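Local coordinates for protein GH26A (Muricauda sp. MAR_2010_75, PDB 6Q75) that probably hydrolyses glycosidic bonds in polysaccharides, possibly beta-mannans, at residues L42-I46 with W293-M297. Sequence-based numbering, arbitrary orientation.
Sequences LDGKI and WSWFM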
loop_
_atom_site.group_PDB
_atom_site.type_symbol
_atom_site.label_atom_id
_atom_site.label_comp_id
_atom_site.label_asym_id
_atom_site.label_seq_id
_atom_site.Cartn_x
_atom_site.Cartn_y
_atom_site.Cartn_z
ATOM N N LEU A 42 14.363 -8.916 7.984
ATOM C CA LEU A 42 13.511 -10.103 7.932
ATOM C C LEU A 42 14.227 -11.284 7.295
ATOM O O LEU A 42 14.058 -12.420 7.746
ATOM C CB LEU A 42 12.211 -9.805 7.186
ATOM C CG LEU A 42 11.241 -8.860 7.911
ATOM C CD1 LEU A 42 10.109 -8.344 6.990
ATOM C CD2 LEU A 42 10.701 -9.532 9.172
ATOM N N ASP A 43 15.036 -11.031 6.265
ATOM C CA ASP A 43 15.940 -12.016 5.658
ATOM C C ASP A 43 15.307 -13.401 5.571
ATOM O O ASP A 43 15.753 -14.363 6.196
ATOM C CB ASP A 43 17.262 -12.081 6.431
ATOM N N GLY A 44 14.239 -13.491 4.784
ATOM C CA GLY A 44 13.564 -14.751 4.534
ATOM C C GLY A 44 12.237 -14.897 5.249
ATOM O O GLY A 44 11.412 -15.714 4.830
ATOM N N LYS A 45 12.001 -14.131 6.307
ATOM C CA LYS A 45 10.735 -14.200 7.016
ATOM C C LYS A 45 9.745 -13.251 6.352
ATOM O O LYS A 45 10.143 -12.301 5.681
ATOM C CB LYS A 45 10.922 -13.826 8.483
ATOM C CG LYS A 45 11.889 -14.775 9.211
ATOM C CD LYS A 45 11.578 -14.877 10.690
ATOM C CE LYS A 45 12.341 -16.055 11.308
ATOM N NZ LYS A 45 11.414 -17.004 12.002
ATOM N N ILE A 46 8.448 -13.507 6.554
ATOM C CA ILE A 46 7.411 -12.698 5.909
ATOM C C ILE A 46 6.310 -12.385 6.917
ATOM O O ILE A 46 5.855 -13.269 7.653
ATOM C CB ILE A 46 6.851 -13.397 4.649
ATOM C CG1 ILE A 46 5.850 -12.507 3.921
ATOM C CG2 ILE A 46 6.257 -14.775 4.997
ATOM C CD1 ILE A 46 5.535 -12.977 2.507
ATOM N N TRP A 293 10.047 -11.487 -0.322
ATOM C CA TRP A 293 8.793 -10.820 0.024
ATOM C C TRP A 293 8.757 -10.557 1.527
ATOM O O TRP A 293 8.912 -11.477 2.330
ATOM C CB TRP A 293 7.584 -11.661 -0.398
ATOM C CG TRP A 293 7.447 -11.928 -1.862
ATOM C CD1 TRP A 293 7.409 -13.167 -2.466
ATOM C CD2 TRP A 293 7.238 -10.968 -2.916
ATOM N NE1 TRP A 293 7.211 -13.026 -3.823
ATOM C CE2 TRP A 293 7.113 -11.690 -4.123
ATOM C CE3 TRP A 293 7.173 -9.562 -2.959
ATOM C CZ2 TRP A 293 6.918 -11.070 -5.356
ATOM C CZ3 TRP A 293 6.972 -8.951 -4.188
ATOM C CH2 TRP A 293 6.848 -9.700 -5.369
ATOM N N SER A 294 8.544 -9.290 1.906
ATOM C CA SER A 294 8.620 -8.905 3.310
ATOM C C SER A 294 7.295 -8.999 4.028
ATOM O O SER A 294 7.291 -9.166 5.248
ATOM C CB SER A 294 9.126 -7.464 3.448
ATOM O OG SER A 294 10.311 -7.301 2.706
ATOM N N TRP A 295 6.184 -8.836 3.318
ATOM C CA TRP A 295 4.865 -9.073 3.886
ATOM C C TRP A 295 3.936 -9.433 2.744
ATOM O O TRP A 295 4.274 -9.283 1.567
ATOM C CB TRP A 295 4.328 -7.869 4.714
ATOM C CG TRP A 295 3.840 -6.679 3.933
ATOM C CD1 TRP A 295 2.605 -6.518 3.321
ATOM C CD2 TRP A 295 4.559 -5.451 3.720
ATOM N NE1 TRP A 295 2.540 -5.256 2.731
ATOM C CE2 TRP A 295 3.726 -4.598 2.956
ATOM C CE3 TRP A 295 5.831 -4.997 4.090
ATOM C CZ2 TRP A 295 4.127 -3.302 2.560
ATOM C CZ3 TRP A 295 6.240 -3.709 3.673
ATOM C CH2 TRP A 295 5.376 -2.881 2.929
ATOM N N PHE A 296 2.779 -9.977 3.105
ATOM C CA PHE A 296 1.664 -10.105 2.184
ATOM C C PHE A 296 0.460 -9.479 2.860
ATOM O O PHE A 296 0.400 -9.437 4.088
ATOM C CB PHE A 296 1.393 -11.584 1.816
ATOM C CG PHE A 296 0.982 -12.444 2.976
ATOM C CD1 PHE A 296 -0.320 -12.405 3.488
ATOM C CD2 PHE A 296 1.868 -13.370 3.510
ATOM C CE1 PHE A 296 -0.710 -13.249 4.542
ATOM C CE2 PHE A 296 1.490 -14.202 4.567
ATOM C CZ PHE A 296 0.197 -14.150 5.078
ATOM N N MET A 297 -0.506 -8.996 2.059
ATOM C CA MET A 297 -1.734 -8.438 2.620
ATOM C C MET A 297 -2.919 -8.989 1.838
ATOM O O MET A 297 -3.124 -8.612 0.683
ATOM C CB MET A 297 -1.727 -6.896 2.564
ATOM C CG MET A 297 -2.893 -6.343 3.359
ATOM S SD MET A 297 -3.160 -4.564 3.209
ATOM C CE MET A 297 -3.551 -4.421 1.460
#
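I46 runs alongside W293, the two side chains projecting in the same direction, at the point where the first and last strands of a (β/α)8 barrel meet. The CD1 methyl of I46 packs on W293 CB at 3.8 Å, while I46 CG1 lies 3.6 Å from the CA of W295. Farther along the strand, I46 CD1 also reaches the F296 ring, arriving at the edge, in the ring plane, 3.8 Å from F296 CD2. This reach depends on CG1 standing anti to the backbone N (chi1 -176°), with the chain extended beyond it. One isoleucine branch thus spans W293 to F296 along one side of the strand.

L42, at the first corner of the turn, packs on S294: L42 CD1 is 3.4 Å from S294 O and also touches S294 CB. The same carbonyl oxygen of S294 accepts a CA-H...O contact from I46 CA (3.6 Å, 141° at the hydrogen). L42 and I46 are brought together by a type I' turn from L42 to K45, closed by K45 N to L42 O at 3.0 Å. D43 and G44 take its two central places, both with positive phi.

Outside this first shell, S294 OG is hydrogen-bonded to I273 O, and W293 NE1 to Q290 OE1. The turn carries the chain from helix 30-40 into strand 46-51, where L47 and S294 share a backbone hydrogen bond; on the other strand, S294 pairs likewise with I273 and W295 with L275. Strand 293-299 therefore runs between parallel strands 46-51 and 273-278, closing the barrel, with short strand 321-322 alongside I46.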